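Local coordinates for protein VIN1 (Oscarella pearsei, PDB 6BFI) that binds actin filaments and may play a role in cell-cell adhesion in a sponge, as a member of the vinculin/alpha-catenin family, at residues 438-442 with 485-490; 444-449 with 478-483; 451-456 with 471-475. All blocks are in the same frame, centred on the assembly; numbering follows the deposited sequence.

Interaction 1: residues 438-442 with 485-490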
loop_
_atom_site.group_PDB
_atom_site.type_symbol
_atom_site.label_atom_id
_atom_site.label_comp_id
_atom_site.label_asym_id
_atom_site.label_seq_id
_atom_site.Cartn_x
_atom_site.Cartn_y
_atom_site.Cartn_z
ATOM N N LEU A 438 5.870 2.112 -3.819
ATOM C CA LEU A 438 7.019 2.812 -4.383
ATOM C C LEU A 438 8.308 2.040 -4.130
ATOM O O LEU A 438 9.115 1.837 -5.046
ATOM C CB LEU A 438 7.111 4.218 -3.794
ATOM C CG LEU A 438 6.981 5.376 -4.779
ATOM C CD1 LEU A 438 7.186 6.706 -4.066
ATOM C CD2 LEU A 438 7.967 5.214 -5.922
ATOM N N ARG A 439 8.515 1.597 -2.887
ATOM C CA ARG A 439 9.726 0.846 -2.573
ATOM C C ARG A 439 9.803 -0.442 -3.384
ATOM O O ARG A 439 10.889 -0.843 -3.827
ATOM C CB ARG A 439 9.786 0.547 -1.075
ATOM C CG ARG A 439 9.871 1.787 -0.196
ATOM C CD ARG A 439 10.228 1.422 1.234
ATOM N NE ARG A 439 10.513 2.598 2.050
ATOM C CZ ARG A 439 9.666 3.121 2.930
ATOM N NH1 ARG A 439 8.473 2.570 3.116
ATOM N NH2 ARG A 439 10.015 4.193 3.627
ATOM N N LYS A 440 8.659 -1.101 -3.598
ATOM C CA LYS A 440 8.642 -2.312 -4.411
ATOM C C LYS A 440 9.066 -2.012 -5.844
ATOM O O LYS A 440 9.894 -2.727 -6.423
ATOM C CB LYS A 440 7.250 -2.948 -4.377
ATOM C CG LYS A 440 7.198 -4.364 -4.931
ATOM C CD LYS A 440 5.843 -5.015 -4.681
ATOM C CE LYS A 440 4.783 -4.505 -5.646
ATOM N NZ LYS A 440 5.012 -4.995 -7.035
ATOM N N GLU A 441 8.517 -0.944 -6.429
ATOM C CA GLU A 441 8.886 -0.589 -7.796
ATOM C C GLU A 441 10.356 -0.197 -7.899
ATOM O O GLU A 441 10.999 -0.449 -8.927
ATOM C CB GLU A 441 7.989 0.539 -8.302
ATOM C CG GLU A 441 6.513 0.183 -8.289
ATOM C CD GLU A 441 5.639 1.266 -8.888
ATOM O OE1 GLU A 441 4.505 0.948 -9.305
ATOM O OE2 GLU A 441 6.087 2.429 -8.943
ATOM N N ALA A 442 10.910 0.407 -6.845
ATOM C CA ALA A 442 12.333 0.729 -6.842
ATOM C C ALA A 442 13.182 -0.538 -6.804
ATOM O O ALA A 442 14.150 -0.672 -7.565
ATOM C CB ALA A 442 12.662 1.639 -5.658
ATOM N N SER A 485 6.966 3.566 -14.791
ATOM C CA SER A 485 5.921 3.380 -13.787
ATOM C C SER A 485 6.365 3.913 -12.427
ATOM O O SER A 485 5.593 4.598 -11.736
ATOM C CB SER A 485 5.538 1.906 -13.690
ATOM O OG SER A 485 6.611 1.142 -13.177
ATOM N N MET A 486 7.606 3.614 -12.030
ATOM C CA MET A 486 8.139 4.192 -10.799
ATOM C C MET A 486 8.107 5.714 -10.856
ATOM O O MET A 486 7.814 6.376 -9.852
ATOM C CB MET A 486 9.563 3.696 -10.552
ATOM C CG MET A 486 10.055 3.927 -9.132
ATOM S SD MET A 486 11.830 3.673 -8.954
ATOM C CE MET A 486 12.453 5.127 -9.798
ATOM N N GLY A 487 8.392 6.283 -12.030
ATOM C CA GLY A 487 8.290 7.724 -12.187
ATOM C C GLY A 487 6.871 8.232 -12.024
ATOM O O GLY A 487 6.650 9.319 -11.485
ATOM N N ARG A 488 5.888 7.456 -12.490
ATOM C CA ARG A 488 4.492 7.836 -12.286
ATOM C C ARG A 488 4.136 7.850 -10.806
ATOM O O ARG A 488 3.427 8.751 -10.339
ATOM C CB ARG A 488 3.560 6.891 -13.042
ATOM C CG ARG A 488 3.184 7.357 -14.436
ATOM C CD ARG A 488 1.947 6.625 -14.935
ATOM N NE ARG A 488 2.084 5.175 -14.817
ATOM C CZ ARG A 488 2.591 4.393 -15.764
ATOM N NH1 ARG A 488 3.012 4.919 -16.906
ATOM N NH2 ARG A 488 2.679 3.083 -15.571
ATOM N N SER A 489 4.606 6.856 -10.048
ATOM C CA SER A 489 4.337 6.857 -8.612
ATOM C C SER A 489 5.005 8.046 -7.929
ATOM O O SER A 489 4.386 8.731 -7.097
ATOM C CB SER A 489 4.808 5.544 -7.987
ATOM O OG SER A 489 4.131 4.441 -8.561
ATOM N N VAL A 490 6.267 8.311 -8.278
ATOM C CA VAL A 490 6.986 9.441 -7.691
ATOM C C VAL A 490 6.248 10.746 -7.970
ATOM O O VAL A 490 6.044 11.570 -7.069
ATOM C CB VAL A 490 8.432 9.479 -8.210
ATOM C CG1 VAL A 490 9.060 10.823 -7.927
ATOM C CG2 VAL A 490 9.247 8.371 -7.563
#

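Interaction 2: residues 444-449 with 478-483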
loop_
_atom_site.group_PDB
_atom_site.type_symbol
_atom_site.label_atom_id
_atom_site.label_comp_id
_atom_site.label_asym_id
_atom_site.label_seq_id
_atom_site.Cartn_x
_atom_site.Cartn_y
_atom_site.Cartn_z
ATOM N N LYS A 444 12.354 -3.466 -7.816
ATOM C CA LYS A 444 12.242 -4.054 -9.146
ATOM C C LYS A 444 13.147 -3.340 -10.141
ATOM O O LYS A 444 13.803 -3.986 -10.969
ATOM C CB LYS A 444 10.787 -4.017 -9.613
ATOM C CG LYS A 444 10.625 -4.043 -11.124
ATOM C CD LYS A 444 9.207 -4.396 -11.539
ATOM C CE LYS A 444 9.063 -4.344 -13.052
ATOM N NZ LYS A 444 7.789 -4.953 -13.525
ATOM N N LEU A 445 13.209 -2.006 -10.066
ATOM C CA LEU A 445 14.056 -1.261 -10.995
ATOM C C LEU A 445 15.525 -1.633 -10.830
ATOM O O LEU A 445 16.236 -1.832 -11.822
ATOM C CB LEU A 445 13.859 0.241 -10.804
ATOM C CG LEU A 445 14.643 1.120 -11.782
ATOM C CD1 LEU A 445 14.242 0.810 -13.213
ATOM C CD2 LEU A 445 14.437 2.599 -11.472
ATOM N N ARG A 446 16.002 -1.730 -9.586
ATOM C CA ARG A 446 17.376 -2.174 -9.363
ATOM C C ARG A 446 17.589 -3.579 -9.920
ATOM O O ARG A 446 18.567 -3.843 -10.642
ATOM C CB ARG A 446 17.707 -2.136 -7.870
ATOM C CG ARG A 446 17.652 -0.752 -7.234
ATOM C CD ARG A 446 18.105 -0.811 -5.781
ATOM N NE ARG A 446 18.431 0.507 -5.243
ATOM C CZ ARG A 446 17.663 1.179 -4.392
ATOM N NH1 ARG A 446 16.516 0.659 -3.973
ATOM N NH2 ARG A 446 18.043 2.373 -3.959
ATOM N N ASP A 447 16.661 -4.491 -9.608
ATOM C CA ASP A 447 16.810 -5.883 -10.017
ATOM C C ASP A 447 16.918 -6.011 -11.533
ATOM O O ASP A 447 17.825 -6.677 -12.044
ATOM C CB ASP A 447 15.643 -6.713 -9.483
ATOM C CG ASP A 447 15.768 -8.181 -9.833
ATOM O OD1 ASP A 447 16.618 -8.867 -9.225
ATOM O OD2 ASP A 447 15.015 -8.650 -10.713
ATOM N N ILE A 448 16.004 -5.374 -12.271
ATOM C CA ILE A 448 16.074 -5.447 -13.728
ATOM C C ILE A 448 17.274 -4.667 -14.248
ATOM O O ILE A 448 17.806 -4.974 -15.321
ATOM C CB ILE A 448 14.758 -4.960 -14.366
ATOM C CG1 ILE A 448 14.765 -5.217 -15.875
ATOM C CG2 ILE A 448 14.535 -3.482 -14.090
ATOM C CD1 ILE A 448 15.110 -6.648 -16.256
ATOM N N SER A 449 17.735 -3.664 -13.497
ATOM C CA SER A 449 18.930 -2.935 -13.905
ATOM C C SER A 449 20.165 -3.825 -13.872
ATOM O O SER A 449 21.121 -3.584 -14.621
ATOM C CB SER A 449 19.132 -1.710 -13.013
ATOM O OG SER A 449 18.053 -0.800 -13.142
ATOM N N LYS A 478 11.952 -3.411 -20.868
ATOM C CA LYS A 478 11.579 -3.746 -19.496
ATOM C C LYS A 478 12.081 -2.691 -18.519
ATOM O O LYS A 478 11.339 -2.259 -17.624
ATOM C CB LYS A 478 12.116 -5.126 -19.118
ATOM C CG LYS A 478 11.434 -6.265 -19.850
ATOM C CD LYS A 478 9.941 -6.255 -19.577
ATOM C CE LYS A 478 9.190 -7.085 -20.599
ATOM N NZ LYS A 478 7.721 -7.049 -20.361
ATOM N N TRP A 479 13.334 -2.257 -18.684
ATOM C CA TRP A 479 13.863 -1.209 -17.819
ATOM C C TRP A 479 13.077 0.086 -17.983
ATOM O O TRP A 479 12.764 0.758 -16.993
ATOM C CB TRP A 479 15.346 -0.975 -18.108
ATOM C CG TRP A 479 15.993 -0.015 -17.143
ATOM C CD1 TRP A 479 16.729 -0.336 -16.038
ATOM C CD2 TRP A 479 15.949 1.418 -17.191
ATOM N NE1 TRP A 479 17.148 0.808 -15.399
ATOM C CE2 TRP A 479 16.683 1.897 -16.087
ATOM C CE3 TRP A 479 15.364 2.342 -18.061
ATOM C CZ2 TRP A 479 16.846 3.256 -15.832
ATOM C CZ3 TRP A 479 15.524 3.690 -17.804
ATOM C CH2 TRP A 479 16.259 4.135 -16.699
ATOM N N LEU A 480 12.745 0.450 -19.224
ATOM C CA LEU A 480 11.981 1.673 -19.453
ATOM C C LEU A 480 10.583 1.574 -18.857
ATOM O O LEU A 480 10.050 2.563 -18.340
ATOM C CB LEU A 480 11.903 1.977 -20.950
ATOM C CG LEU A 480 13.178 2.504 -21.608
ATOM C CD1 LEU A 480 12.965 2.739 -23.102
ATOM C CD2 LEU A 480 13.644 3.779 -20.923
ATOM N N GLU A 481 9.970 0.391 -18.921
ATOM C CA GLU A 481 8.646 0.218 -18.332
ATOM C C GLU A 481 8.695 0.385 -16.817
ATOM O O GLU A 481 7.930 1.174 -16.243
ATOM C CB GLU A 481 8.079 -1.151 -18.710
ATOM C CG GLU A 481 6.822 -1.529 -17.942
ATOM C CD GLU A 481 7.026 -2.736 -17.044
ATOM O OE1 GLU A 481 7.766 -3.662 -17.444
ATOM O OE2 GLU A 481 6.449 -2.756 -15.934
ATOM N N ALA A 482 9.598 -0.344 -16.154
ATOM C CA ALA A 482 9.701 -0.235 -14.702
ATOM C C ALA A 482 10.040 1.188 -14.277
ATOM O O ALA A 482 9.441 1.725 -13.335
ATOM C CB ALA A 482 10.750 -1.214 -14.175
ATOM N N ALA A 483 10.986 1.822 -14.974
ATOM C CA ALA A 483 11.418 3.164 -14.602
ATOM C C ALA A 483 10.313 4.188 -14.827
ATOM O O ALA A 483 10.163 5.130 -14.040
ATOM C CB ALA A 483 12.674 3.542 -15.387
#

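Interaction 3: residues 451-456 with 471-475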
loop_
_atom_site.group_PDB
_atom_site.type_symbol
_atom_site.label_atom_id
_atom_site.label_comp_id
_atom_site.label_asym_id
_atom_site.label_seq_id
_atom_site.Cartn_x
_atom_site.Cartn_y
_atom_site.Cartn_z
ATOM N N ALA A 451 20.491 -6.570 -15.183
ATOM C CA ALA A 451 20.562 -7.334 -16.421
ATOM C C ALA A 451 20.827 -6.477 -17.652
ATOM O O ALA A 451 20.983 -7.025 -18.748
ATOM C CB ALA A 451 19.267 -8.127 -16.624
ATOM N N VAL A 452 20.893 -5.154 -17.504
ATOM C CA VAL A 452 21.019 -4.278 -18.664
ATOM C C VAL A 452 22.439 -4.306 -19.219
ATOM O O VAL A 452 22.647 -4.482 -20.425
ATOM C CB VAL A 452 20.575 -2.851 -18.295
ATOM C CG1 VAL A 452 21.013 -1.859 -19.357
ATOM C CG2 VAL A 452 19.065 -2.806 -18.111
ATOM N N VAL A 453 23.439 -4.127 -18.350
ATOM C CA VAL A 453 24.829 -4.123 -18.824
ATOM C C VAL A 453 25.244 -5.465 -19.399
ATOM O O VAL A 453 25.915 -5.480 -20.444
ATOM C CB VAL A 453 25.763 -3.628 -17.704
ATOM C CG1 VAL A 453 27.216 -3.769 -18.125
ATOM C CG2 VAL A 453 25.447 -2.176 -17.354
ATOM N N PRO A 454 24.915 -6.621 -18.802
ATOM C CA PRO A 454 25.318 -7.891 -19.432
ATOM C C PRO A 454 24.782 -8.076 -20.841
ATOM O O PRO A 454 25.525 -8.528 -21.724
ATOM C CB PRO A 454 24.763 -8.946 -18.467
ATOM C CG PRO A 454 24.757 -8.265 -17.153
ATOM C CD PRO A 454 24.370 -6.846 -17.448
ATOM N N ALA A 455 23.514 -7.738 -21.085
ATOM C CA ALA A 455 22.945 -7.912 -22.420
ATOM C C ALA A 455 23.630 -7.002 -23.431
ATOM O O ALA A 455 24.033 -7.443 -24.517
ATOM C CB ALA A 455 21.440 -7.649 -22.386
ATOM N N ALA A 456 23.776 -5.721 -23.085
ATOM C CA ALA A 456 24.475 -4.792 -23.966
ATOM C C ALA A 456 25.914 -5.225 -24.200
ATOM O O ALA A 456 26.475 -4.955 -25.266
ATOM C CB ALA A 456 24.430 -3.379 -23.387
ATOM N N TYR A 471 17.183 -9.208 -27.953
ATOM C CA TYR A 471 17.115 -9.412 -26.512
ATOM C C TYR A 471 17.525 -8.152 -25.758
ATOM O O TYR A 471 16.887 -7.783 -24.764
ATOM C CB TYR A 471 17.987 -10.595 -26.095
ATOM C CG TYR A 471 17.800 -10.975 -24.644
ATOM C CD1 TYR A 471 16.631 -11.587 -24.214
ATOM C CD2 TYR A 471 18.787 -10.713 -23.703
ATOM C CE1 TYR A 471 16.449 -11.931 -22.889
ATOM C CE2 TYR A 471 18.616 -11.055 -22.376
ATOM C CZ TYR A 471 17.444 -11.661 -21.973
ATOM O OH TYR A 471 17.263 -12.003 -20.651
ATOM N N LEU A 472 18.583 -7.477 -26.221
ATOM C CA LEU A 472 18.978 -6.213 -25.607
ATOM C C LEU A 472 17.857 -5.189 -25.695
ATOM O O LEU A 472 17.600 -4.455 -24.732
ATOM C CB LEU A 472 20.247 -5.674 -26.268
ATOM C CG LEU A 472 20.665 -4.247 -25.890
ATOM C CD1 LEU A 472 20.895 -4.118 -24.387
ATOM C CD2 LEU A 472 21.903 -3.814 -26.662
ATOM N N ARG A 473 17.173 -5.122 -26.841
ATOM C CA ARG A 473 16.053 -4.193 -26.964
ATOM C C ARG A 473 14.928 -4.559 -26.002
ATOM O O ARG A 473 14.313 -3.677 -25.388
ATOM C CB ARG A 473 15.548 -4.168 -28.405
ATOM C CG ARG A 473 14.310 -3.312 -28.614
ATOM C CD ARG A 473 14.042 -3.100 -30.092
ATOM N NE ARG A 473 14.249 -4.325 -30.860
ATOM C CZ ARG A 473 14.099 -4.416 -32.178
ATOM N NH1 ARG A 473 13.736 -3.353 -32.882
ATOM N NH2 ARG A 473 14.311 -5.573 -32.791
ATOM N N THR A 474 14.655 -5.856 -25.846
ATOM C CA THR A 474 13.601 -6.288 -24.932
ATOM C C THR A 474 13.923 -5.896 -23.493
ATOM O O THR A 474 13.070 -5.354 -22.776
ATOM C CB THR A 474 13.400 -7.799 -25.043
ATOM O OG1 THR A 474 13.012 -8.137 -26.381
ATOM C CG2 THR A 474 12.323 -8.254 -24.082
ATOM N N VAL A 475 15.154 -6.168 -23.053
ATOM C CA VAL A 475 15.565 -5.780 -21.706
ATOM C C VAL A 475 15.486 -4.268 -21.547
ATOM O O VAL A 475 15.076 -3.757 -20.495
ATOM C CB VAL A 475 16.978 -6.311 -21.402
ATOM C CG1 VAL A 475 17.439 -5.842 -20.031
ATOM C CG2 VAL A 475 16.998 -7.827 -21.480
#

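Interaction 1: residues 438-442 with 485-490
Ser489 donates its hydroxyl proton to the carboxylate of Glu441, the OG-to-OE2 bond measuring 2.8 Å. The hydroxyl comes to OE2 on the syn side but stands 32° out of the carboxylate plane. Glu441 sets its CG beside the backbone N (chi1 -59°) and stays extended beyond it, which carries OE2 across to the other helix, where it also lies 3.3 Å from Met486 CA. The two helices run antiparallel at 154°, a pairing in keeping with the helical bundles of the vinculin family. Next to this polar bond the contact turns apolar. Leu438 places one methyl, CD2, against three residues at once, touching Ser489 CB and Val490 CG2, both at 3.8 Å, and Met486 CG. Met486 rests its SD 3.7 Å from Ala442 CA. Helix 399-427 adds to this apolar side, with Leu417 and Ala421 meeting Met486 and Val424 meeting Leu438. The contact thus pairs a buried apolar layer with a polar bond between partly exposed residues; the hydroxyl, and more weakly Arg488 some way off, would be expected to steady a negative charge on Glu441.

Interaction 2: residues 444-449 with 478-483
The indole of Trp479 reaches across to Leu445 and Ser449, joining two antiparallel helices (168° between their directions) of a helical bundle, the architecture of the vinculin family. Its CB serves as the stem: CG lies anti to the backbone N (chi1 -173°), which brings the ring close to the facing helix. Beyond CG, CD1 lies 3.2 Å from Ser449 OG, with Leu445 CD1 next and Ile448 CG2 farther off and oblique. NE1, the next atom, meets two groups. Leu445 CD1 sits 3.6 Å from NE1 and, as a CH-pi contact, 3.9 Å from the centroid of the five-membered ring, over its face; CE2 lies under the same methyl. Ser449 OG approaches the ring edge instead and accepts a weak bond from NE1, 2.9 Å long but bent to 127° at the hydrogen. On the same face as Leu445 CD1, the methyl of Ala483 lies over the six-membered ring near CZ3, so two aliphatic groups cover successive parts of the indole.

Surrounding elements complete the site. Thr414 hydrogen-bonds Ser449 OG and makes a weak bond with NE1, giving these buried polar atoms a further partner, while Phe410 meets the indole with the ring planes inclined. Ile383 of helix 381-390 also touches the tryptophan.

Leu445 CD1 has a further neighbour in Ala483 CB, 3.8 Å away, and the small side chain of Ala482 points between Leu445, Ile448 and Lys444. At the more exposed border, the extended Lys444 chain passes over Ala482, its CE 3.7 Å from Ala482 CB. Glu481 crosses the end of that chain at about a right angle, and the resulting salt bridge is a long one, with Lys444 NZ 3.5 Å from Glu481 OE2.

Interaction 3: residues 451-456 with 471-475
Leu472 sets CD1 against Ala455 and Ala456, and CD2 against Ala456 alone, in an apolar contact between antiparallel helices (161°) at one end of a helical hairpin. CD1 does most of the touching: it lies 3.5 Å from Ala456 N and also meets the CB atoms of both alanines, that of Ala456 more closely. CD2 settles 3.9 Å from Ala456 CA. The side chain arrives there because CG is anti to the backbone N (chi1 171°), and because the opposing alanines are small enough to bring the CA atoms of Ala455 and Leu472 within 5.4 Å. Replacing the leucine with an alanine would probably open a gap beside Ala456, which would lose both methyls, and take CD1 from Ala455, though that residue would still have Tyr471. Ala455 CB comes obliquely to the ring of Tyr471, and Val475 lays CG2 over one face of that same ring. In the next shell, helices 185-215 and 224-249 pack on Tyr471, whereas helix 381-390 supplies Glu387 against Leu472 and Phe403 of helix 399-427 touches Ala456. The other methyl of Val475, CG1, meets Val452 CG2 at 3.9 Å and the carbonyl oxygen of Ala451, atom O, at 4.0 Å.

From the N-terminal side, the chain passes through 438-442 and 444-449 on helix 432-449, then enters helix 452-460 with 451-456. It turns and comes back along helix 466-493, meeting its partners in reverse order. Interaction 3 therefore closes the innermost loop, interaction 2 encloses it, and interaction 1 encloses both; none cross. The three form one continuous seam of a helical hairpin whose first arm is broken into two consecutive helices. Neighbouring contacts join directly: Met486 CE packs 3.6 Å from Leu445 CD2 between interactions 1 and 2, and Trp479 CD1 lies 4.0 Å from Val452 CG2 between interactions 2 and 3. Helix 399-427 packs against all three levels.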